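PDB 5CI5: extracellular solute-binding protein family 1 from Pseudothermotoga lettingae, which binds alpha-D-tagatopyranose and probably delivers a sugar of this kind to an ABC transporter for uptake. Local coordinates for residues Asn108-Trp120 against Gly337-Ser349. Numbering follows the deposited sequence.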
ATOM      1  N   ASN A 108       5.286 -19.247 -19.712  1.00 15.51           N
ATOM      2  CA  ASN A 108       6.435 -20.153 -19.715  1.00 20.26           C
ATOM      3  C   ASN A 108       7.194 -20.168 -18.389  1.00 20.23           C
ATOM      4  O   ASN A 108       8.198 -20.854 -18.262  1.00 21.89           O
ATOM      5  CB  ASN A 108       7.410 -19.783 -20.831  1.00 24.38           C
ATOM      6  CG  ASN A 108       6.871 -20.122 -22.215  1.00 27.99           C
ATOM      7  OD1 ASN A 108       6.236 -21.156 -22.410  1.00 34.40           O
ATOM      8  ND2 ASN A 108       7.098 -19.234 -23.168  1.00 31.26           N
ATOM      9  N   TRP A 109       6.745 -19.386 -17.415  1.00 15.35           N
ATOM     10  CA  TRP A 109       7.484 -19.260 -16.155  1.00 14.18           C
ATOM     11  C   TRP A 109       6.983 -20.226 -15.080  1.00 14.03           C
ATOM     12  O   TRP A 109       5.780 -20.259 -14.806  1.00 15.59           O
ATOM     13  CB  TRP A 109       7.374 -17.821 -15.634  1.00 13.80           C
ATOM     14  CG  TRP A 109       8.165 -17.577 -14.373  1.00 14.89           C
ATOM     15  CD1 TRP A 109       9.463 -17.938 -14.141  1.00 13.68           C
ATOM     16  CD2 TRP A 109       7.723 -16.897 -13.192  1.00 16.63           C
ATOM     17  NE1 TRP A 109       9.852 -17.540 -12.881  1.00 17.27           N
ATOM     18  CE2 TRP A 109       8.805 -16.891 -12.283  1.00 18.64           C
ATOM     19  CE3 TRP A 109       6.521 -16.303 -12.810  1.00 11.90           C
ATOM     20  CZ2 TRP A 109       8.713 -16.312 -11.018  1.00 14.69           C
ATOM     21  CZ3 TRP A 109       6.430 -15.729 -11.557  1.00 12.90           C
ATOM     22  CH2 TRP A 109       7.519 -15.747 -10.673  1.00 15.78           C
ATOM     23  N   GLU A 110       7.919 -20.965 -14.462  1.00 16.90           N
ATOM     24  CA  GLU A 110       7.617 -21.913 -13.366  1.00 23.20           C
ATOM     25  C   GLU A 110       6.779 -21.287 -12.280  1.00 16.87           C
ATOM     26  O   GLU A 110       5.875 -21.915 -11.734  1.00 25.07           O
ATOM     27  CB  GLU A 110       8.913 -22.447 -12.699  1.00 22.51           C
ATOM     28  CG  GLU A 110       9.853 -21.359 -12.085  1.00 25.21           C
ATOM     29  CD  GLU A 110       9.528 -20.937 -10.611  1.00 26.69           C
ATOM     30  OE1 GLU A 110       8.802 -21.654  -9.886  1.00 27.27           O
ATOM     31  OE2 GLU A 110      10.028 -19.871 -10.178  1.00 20.87           O
ATOM     32  N   GLY A 111       7.090 -20.029 -11.988  1.00 14.24           N
ATOM     33  CA  GLY A 111       6.555 -19.346 -10.833  1.00 14.14           C
ATOM     34  C   GLY A 111       5.119 -18.859 -10.934  1.00 14.33           C
ATOM     35  O   GLY A 111       4.511 -18.504  -9.918  1.00 13.26           O
ATOM     36  N   THR A 112       4.564 -18.834 -12.140  1.00 13.20           N
ATOM     37  CA  THR A 112       3.301 -18.134 -12.357  1.00 13.62           C
ATOM     38  C   THR A 112       2.177 -18.677 -11.471  1.00 12.22           C
ATOM     39  O   THR A 112       1.414 -17.903 -10.886  1.00 10.56           O
ATOM     40  CB  THR A 112       2.927 -18.207 -13.841  1.00 11.99           C
ATOM     41  OG1 THR A 112       3.967 -17.553 -14.591  1.00 14.74           O
ATOM     42  CG2 THR A 112       1.587 -17.550 -14.137  1.00 11.13           C
ATOM     43  N   ALA A 113       2.084 -20.002 -11.378  1.00 10.60           N
ATOM     44  CA  ALA A 113       1.038 -20.667 -10.596  1.00 12.83           C
ATOM     45  C   ALA A 113       1.197 -20.473  -9.090  1.00 15.61           C
ATOM     46  O   ALA A 113       0.283 -20.800  -8.330  1.00 17.19           O
ATOM     47  CB  ALA A 113       1.010 -22.150 -10.927  1.00 18.40           C
ATOM     48  N   GLN A 114       2.344 -19.948  -8.659  1.00 12.44           N
ATOM     49  CA  GLN A 114       2.580 -19.643  -7.235  1.00 12.16           C
ATOM     50  C   GLN A 114       2.139 -18.227  -6.835  1.00  8.35           C
ATOM     51  O   GLN A 114       2.027 -17.944  -5.660  1.00  9.41           O
ATOM     52  CB  GLN A 114       4.051 -19.845  -6.878  1.00 13.65           C
ATOM     53  CG  GLN A 114       4.442 -21.344  -6.814  1.00 17.28           C
ATOM     54  CD  GLN A 114       3.580 -22.097  -5.840  1.00 18.04           C
ATOM     55  OE1 GLN A 114       3.437 -21.693  -4.690  1.00 14.88           O
ATOM     56  NE2 GLN A 114       2.950 -23.181  -6.308  1.00 25.69           N
ATOM     57  N   ILE A 115       1.877 -17.333  -7.791  1.00 10.02           N
ATOM     58  CA  ILE A 115       1.462 -15.969  -7.429  1.00  9.76           C
ATOM     59  C   ILE A 115       0.048 -16.048  -6.872  1.00 12.16           C
ATOM     60  O   ILE A 115      -0.809 -16.743  -7.461  1.00 10.98           O
ATOM     61  CB  ILE A 115       1.528 -15.014  -8.669  1.00  8.84           C
ATOM     62  CG1 ILE A 115       2.952 -15.032  -9.242  1.00 11.02           C
ATOM     63  CG2 ILE A 115       1.041 -13.596  -8.348  1.00  9.98           C
ATOM     64  CD1 ILE A 115       4.000 -14.532  -8.290  1.00 12.81           C
ATOM     65  N   TRP A 116      -0.198 -15.404  -5.728  1.00 11.60           N
ATOM     66  CA  TRP A 116      -1.552 -15.360  -5.178  1.00  8.01           C
ATOM     67  C   TRP A 116      -2.536 -14.894  -6.256  1.00 10.01           C
ATOM     68  O   TRP A 116      -2.341 -13.858  -6.866  1.00  9.69           O
ATOM     69  CB  TRP A 116      -1.643 -14.434  -3.981  1.00  9.83           C
ATOM     70  CG  TRP A 116      -0.834 -14.826  -2.793  1.00  7.32           C
ATOM     71  CD1 TRP A 116       0.336 -14.268  -2.398  1.00 11.21           C
ATOM     72  CD2 TRP A 116      -1.147 -15.844  -1.830  1.00  9.74           C
ATOM     73  NE1 TRP A 116       0.784 -14.884  -1.250  1.00 12.71           N
ATOM     74  CE2 TRP A 116      -0.116 -15.847  -0.878  1.00 15.14           C
ATOM     75  CE3 TRP A 116      -2.207 -16.751  -1.683  1.00 15.53           C
ATOM     76  CZ2 TRP A 116      -0.108 -16.720   0.220  1.00 13.05           C
ATOM     77  CZ3 TRP A 116      -2.188 -17.633  -0.588  1.00 16.56           C
ATOM     78  CH2 TRP A 116      -1.148 -17.605   0.335  1.00 16.62           C
ATOM     79  N   PRO A 117      -3.610 -15.650  -6.480  1.00 11.94           N
ATOM     80  CA  PRO A 117      -4.416 -15.357  -7.673  1.00 12.12           C
ATOM     81  C   PRO A 117      -5.189 -14.057  -7.647  1.00  9.83           C
ATOM     82  O   PRO A 117      -5.541 -13.574  -8.739  1.00 10.08           O
ATOM     83  CB  PRO A 117      -5.406 -16.531  -7.741  1.00 17.41           C
ATOM     84  CG  PRO A 117      -4.941 -17.521  -6.818  1.00 21.18           C
ATOM     85  CD  PRO A 117      -4.022 -16.900  -5.824  1.00 16.78           C
ATOM     86  N   ASN A 118      -5.480 -13.517  -6.466  1.00  8.68           N
ATOM     87  CA  ASN A 118      -6.191 -12.269  -6.391  1.00  9.64           C
ATOM     88  C   ASN A 118      -5.321 -11.134  -6.865  1.00  9.07           C
ATOM     89  O   ASN A 118      -5.800 -10.028  -7.067  1.00 11.09           O
ATOM     90  CB  ASN A 118      -6.704 -12.016  -4.971  1.00 11.34           C
ATOM     91  CG  ASN A 118      -5.610 -12.055  -3.909  1.00 12.37           C
ATOM     92  OD1 ASN A 118      -4.671 -12.870  -3.965  1.00 13.94           O
ATOM     93  ND2 ASN A 118      -5.755 -11.195  -2.898  1.00 14.05           N
ATOM     94  N   LEU A 119      -4.033 -11.404  -7.082  1.00  8.78           N
ATOM     95  CA  LEU A 119      -3.155 -10.345  -7.570  1.00  9.45           C
ATOM     96  C   LEU A 119      -3.230 -10.181  -9.094  1.00  8.47           C
ATOM     97  O   LEU A 119      -2.889  -9.116  -9.607  1.00  9.32           O
ATOM     98  CB  LEU A 119      -1.693 -10.612  -7.149  1.00  8.40           C
ATOM     99  CG  LEU A 119      -1.504 -10.720  -5.626  1.00  7.79           C
ATOM    100  CD1 LEU A 119      -0.040 -11.037  -5.262  1.00 11.51           C
ATOM    101  CD2 LEU A 119      -1.981  -9.428  -4.922  1.00 10.00           C
ATOM    102  N   TRP A 120      -3.630 -11.212  -9.838  1.00  9.12           N
ATOM    103  CA  TRP A 120      -3.554 -11.062 -11.295  1.00  8.03           C
ATOM    104  C   TRP A 120      -4.475  -9.970 -11.829  1.00  7.56           C
ATOM    105  O   TRP A 120      -4.060  -9.230 -12.695  1.00  8.88           O
ATOM    106  CB  TRP A 120      -3.832 -12.385 -11.995  1.00  6.88           C
ATOM    107  CG  TRP A 120      -2.726 -13.378 -11.824  1.00  8.80           C
ATOM    108  CD1 TRP A 120      -2.834 -14.650 -11.345  1.00  9.36           C
ATOM    109  CD2 TRP A 120      -1.334 -13.178 -12.116  1.00  8.50           C
ATOM    110  NE1 TRP A 120      -1.593 -15.263 -11.333  1.00 11.12           N
ATOM    111  CE2 TRP A 120      -0.658 -14.372 -11.784  1.00  9.91           C
ATOM    112  CE3 TRP A 120      -0.598 -12.106 -12.615  1.00  8.27           C
ATOM    113  CZ2 TRP A 120       0.723 -14.526 -11.952  1.00 12.36           C
ATOM    114  CZ3 TRP A 120       0.771 -12.253 -12.784  1.00  8.15           C
ATOM    115  CH2 TRP A 120       1.418 -13.462 -12.459  1.00 10.65           C
ATOM    116  N   GLY A 337       9.509  -9.044   5.930  1.00 14.97           N
ATOM    117  CA  GLY A 337       8.445  -8.391   5.194  1.00 11.25           C
ATOM    118  C   GLY A 337       9.067  -7.712   3.982  1.00  8.69           C
ATOM    119  O   GLY A 337      10.298  -7.624   3.882  1.00 12.32           O
ATOM    120  N   PRO A 338       8.232  -7.229   3.050  1.00 11.18           N
ATOM    121  CA  PRO A 338       6.769  -7.365   3.056  1.00 12.47           C
ATOM    122  C   PRO A 338       6.330  -8.784   2.686  1.00 11.15           C
ATOM    123  O   PRO A 338       7.136  -9.713   2.729  1.00 11.33           O
ATOM    124  CB  PRO A 338       6.301  -6.358   1.989  1.00 13.31           C
ATOM    125  CG  PRO A 338       7.522  -5.540   1.624  1.00 16.13           C
ATOM    126  CD  PRO A 338       8.698  -6.427   1.908  1.00 12.06           C
HETATM  127  N   MSE A 339       5.071  -8.954   2.302  1.00  9.59           N
HETATM  128  CA  MSE A 339       4.557 -10.268   2.002  1.00 11.99           C
HETATM  129  C   MSE A 339       4.978 -10.721   0.609  1.00 11.66           C
HETATM  130  O   MSE A 339       4.814  -9.974  -0.370  1.00  9.54           O
HETATM  131  CB  MSE A 339       3.034 -10.270   2.109  1.00 10.20           C
HETATM  132  CG  MSE A 339       2.386 -11.596   1.856  1.00  8.20           C
HETATM  133 SE   MSE A 339       0.496 -11.437   2.316  0.69 13.69          SE
HETATM  134  CE  MSE A 339      -0.196 -12.895   1.314  1.00 13.56           C
ATOM    135  N   PRO A 340       5.517 -11.948   0.510  1.00  7.75           N
ATOM    136  CA  PRO A 340       5.837 -12.456  -0.820  1.00  8.83           C
ATOM    137  C   PRO A 340       4.573 -12.623  -1.648  1.00  7.54           C
ATOM    138  O   PRO A 340       3.546 -13.038  -1.111  1.00  9.19           O
ATOM    139  CB  PRO A 340       6.485 -13.834  -0.554  1.00 11.99           C
ATOM    140  CG  PRO A 340       6.860 -13.846   0.935  1.00 10.73           C
ATOM    141  CD  PRO A 340       5.969 -12.845   1.600  1.00 10.59           C
ATOM    142  N   THR A 341       4.651 -12.315  -2.936  1.00  9.59           N
ATOM    143  CA  THR A 341       3.585 -12.673  -3.869  1.00  8.82           C
ATOM    144  C   THR A 341       3.563 -14.176  -4.176  1.00  9.86           C
ATOM    145  O   THR A 341       2.577 -14.651  -4.706  1.00  9.59           O
ATOM    146  CB  THR A 341       3.714 -11.913  -5.183  1.00  9.74           C
ATOM    147  OG1 THR A 341       4.988 -12.189  -5.784  1.00  9.25           O
ATOM    148  CG2 THR A 341       3.567 -10.426  -4.916  1.00  7.46           C
ATOM    149  N   ARG A 342       4.636 -14.899  -3.844  1.00  8.38           N
ATOM    150  CA  ARG A 342       4.690 -16.359  -4.025  1.00  6.49           C
ATOM    151  C   ARG A 342       4.106 -17.118  -2.826  1.00  9.60           C
ATOM    152  O   ARG A 342       4.554 -16.947  -1.693  1.00 10.61           O
ATOM    153  CB  ARG A 342       6.122 -16.842  -4.223  1.00  8.23           C
ATOM    154  CG  ARG A 342       6.858 -16.343  -5.476  1.00 12.55           C
ATOM    155  CD  ARG A 342       8.266 -16.927  -5.505  1.00 11.86           C
ATOM    156  NE  ARG A 342       8.188 -18.369  -5.769  1.00 10.66           N
ATOM    157  CZ  ARG A 342       8.476 -18.974  -6.912  1.00 11.34           C
ATOM    158  NH1 ARG A 342       8.927 -18.303  -7.965  1.00 13.37           N
ATOM    159  NH2 ARG A 342       8.312 -20.291  -6.997  1.00 13.03           N
HETATM  160  N   MSE A 343       3.154 -17.999  -3.112  1.00  8.42           N
HETATM  161  CA  MSE A 343       2.502 -18.829  -2.103  1.00  9.01           C
HETATM  162  C   MSE A 343       3.506 -19.772  -1.445  1.00 11.83           C
HETATM  163  O   MSE A 343       3.524 -19.888  -0.219  1.00 12.98           O
HETATM  164  CB  MSE A 343       1.365 -19.632  -2.719  1.00  9.88           C
HETATM  165  CG  MSE A 343       0.196 -18.781  -3.088  1.00  8.82           C
HETATM  166 SE   MSE A 343      -1.363 -19.821  -3.567  0.71 15.09          SE
HETATM  167  CE  MSE A 343      -0.749 -20.416  -5.293  1.00 19.88           C
ATOM    168  N   ASP A 344       4.355 -20.417  -2.248  1.00  9.68           N
ATOM    169  CA  ASP A 344       5.289 -21.388  -1.674  1.00 11.47           C
ATOM    170  C   ASP A 344       6.234 -20.720  -0.662  1.00 15.15           C
ATOM    171  O   ASP A 344       6.476 -21.296   0.387  1.00 12.80           O
ATOM    172  CB  ASP A 344       6.068 -22.156  -2.748  1.00 14.75           C
ATOM    173  CG  ASP A 344       6.748 -21.273  -3.804  1.00 15.22           C
ATOM    174  OD1 ASP A 344       6.786 -20.020  -3.684  1.00 13.14           O
ATOM    175  OD2 ASP A 344       7.282 -21.881  -4.773  1.00 14.43           O
ATOM    176  N   VAL A 345       6.715 -19.500  -0.913  1.00 11.86           N
ATOM    177  CA  VAL A 345       7.538 -18.820   0.082  1.00 11.29           C
ATOM    178  C   VAL A 345       6.757 -18.468   1.349  1.00 12.04           C
ATOM    179  O   VAL A 345       7.274 -18.607   2.478  1.00 11.98           O
ATOM    180  CB  VAL A 345       8.166 -17.545  -0.516  1.00  9.63           C
ATOM    181  CG1 VAL A 345       8.950 -16.795   0.508  1.00  9.86           C
ATOM    182  CG2 VAL A 345       9.063 -17.910  -1.675  1.00 17.19           C
ATOM    183  N   CYS A 346       5.525 -17.993   1.176  1.00  9.13           N
ATOM    184  CA  CYS A 346       4.688 -17.671   2.321  1.00 13.49           C
ATOM    185  C   CYS A 346       4.482 -18.895   3.208  1.00 14.38           C
ATOM    186  O   CYS A 346       4.470 -18.784   4.431  1.00 13.30           O
ATOM    187  CB  CYS A 346       3.334 -17.139   1.863  1.00 12.42           C
ATOM    188  SG  CYS A 346       3.388 -15.437   1.186  1.00 11.70           S
ATOM    189  N   LYS A 347       4.340 -20.057   2.578  1.00 13.23           N
ATOM    190  CA  LYS A 347       3.947 -21.275   3.267  1.00 13.43           C
ATOM    191  C   LYS A 347       5.158 -21.985   3.857  1.00 14.38           C
ATOM    192  O   LYS A 347       5.054 -22.643   4.900  1.00 16.70           O
ATOM    193  CB  LYS A 347       3.209 -22.218   2.317  1.00 15.96           C
ATOM    194  CG  LYS A 347       1.846 -21.702   1.849  1.00 12.30           C
ATOM    195  CD  LYS A 347       1.370 -22.471   0.639  1.00 11.07           C
ATOM    196  CE  LYS A 347       0.065 -21.900   0.078  1.00 12.25           C
ATOM    197  NZ  LYS A 347      -0.349 -22.682  -1.133  1.00 13.82           N
ATOM    198  N   LYS A 348       6.290 -21.866   3.177  1.00 14.75           N
ATOM    199  CA  LYS A 348       7.486 -22.638   3.532  1.00 17.14           C
ATOM    200  C   LYS A 348       8.428 -21.848   4.415  1.00 16.60           C
ATOM    201  O   LYS A 348       9.256 -22.443   5.095  1.00 19.33           O
ATOM    202  CB  LYS A 348       8.223 -23.112   2.289  1.00 15.79           C
ATOM    203  CG  LYS A 348       7.438 -24.179   1.508  1.00 16.47           C
ATOM    204  CD  LYS A 348       8.255 -24.751   0.369  1.00 26.90           C
ATOM    205  CE  LYS A 348       7.504 -25.809  -0.413  1.00 37.65           C
ATOM    206  NZ  LYS A 348       6.815 -26.787   0.472  1.00 40.87           N
ATOM    207  N   SER A 349       8.302 -20.516   4.404  1.00 16.10           N
ATOM    208  CA  SER A 349       9.102 -19.671   5.280  1.00 15.62           C
ATOM    209  C   SER A 349       8.572 -19.769   6.701  1.00 18.03           C
ATOM    210  O   SER A 349       7.564 -20.429   6.962  1.00 19.16           O
ATOM    211  CB  SER A 349       9.091 -18.209   4.826  1.00 15.90           C
ATOM    212  OG  SER A 349       7.811 -17.631   5.047  1.00 15.19           O
TER
HETATM  213  O   HOH W   1       1.839 -23.089  -2.858  1.00 16.65           O
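Arg342 sends its side chain from the N-cap of helix 343-348 back to Glu110. CB starts away from segment 108-120 and CG comes within 4.4 Å of Ile115 CD1; the bend about CG-CD (chi3 70°) then turns the guanidinium toward the loop. NE bonds Asp344 OD1, and NH2 is shared between Asp344 OD2, at 2.9 Å, and Glu110 OE1. NH1 meets Glu110 OE2 at 2.9 Å, lies 3.7 Å from Trp109 CZ2, and also bonds the carbonyl of Thr323. Glu110 is thus gripped end-on and Asp344 side-on, both in the guanidinium plane, and Gln114 CB lies over one face. Were this arginine an alanine, the two carboxylates would probably be left without their shared positive mate and Glu110 set free to turn.

Alongside, a single beta bridge pairs Ile115 with Arg342, with Met343 N bonding Gln114 O at 2.8 Å and Trp116 N bonding Thr341 O. The Trp116 indole is sandwiched between selenomethionines: Met343 CG makes a CH-pi contact 3.4 Å from the six-membered ring centroid, Met343 SE lies obliquely at 4.2 Å from it, and Met339 CE is offset over the opposite face. Its NE1 makes weak bonds to Pro340 O and Cys346 SG at the ring edge. The Met339 side chain lies about 9 Å from the bound tagatose. The contact combines a Glu-Arg-Asp salt-bridge network with a Met-aromatic contact in a periplasmic-binding-protein fold.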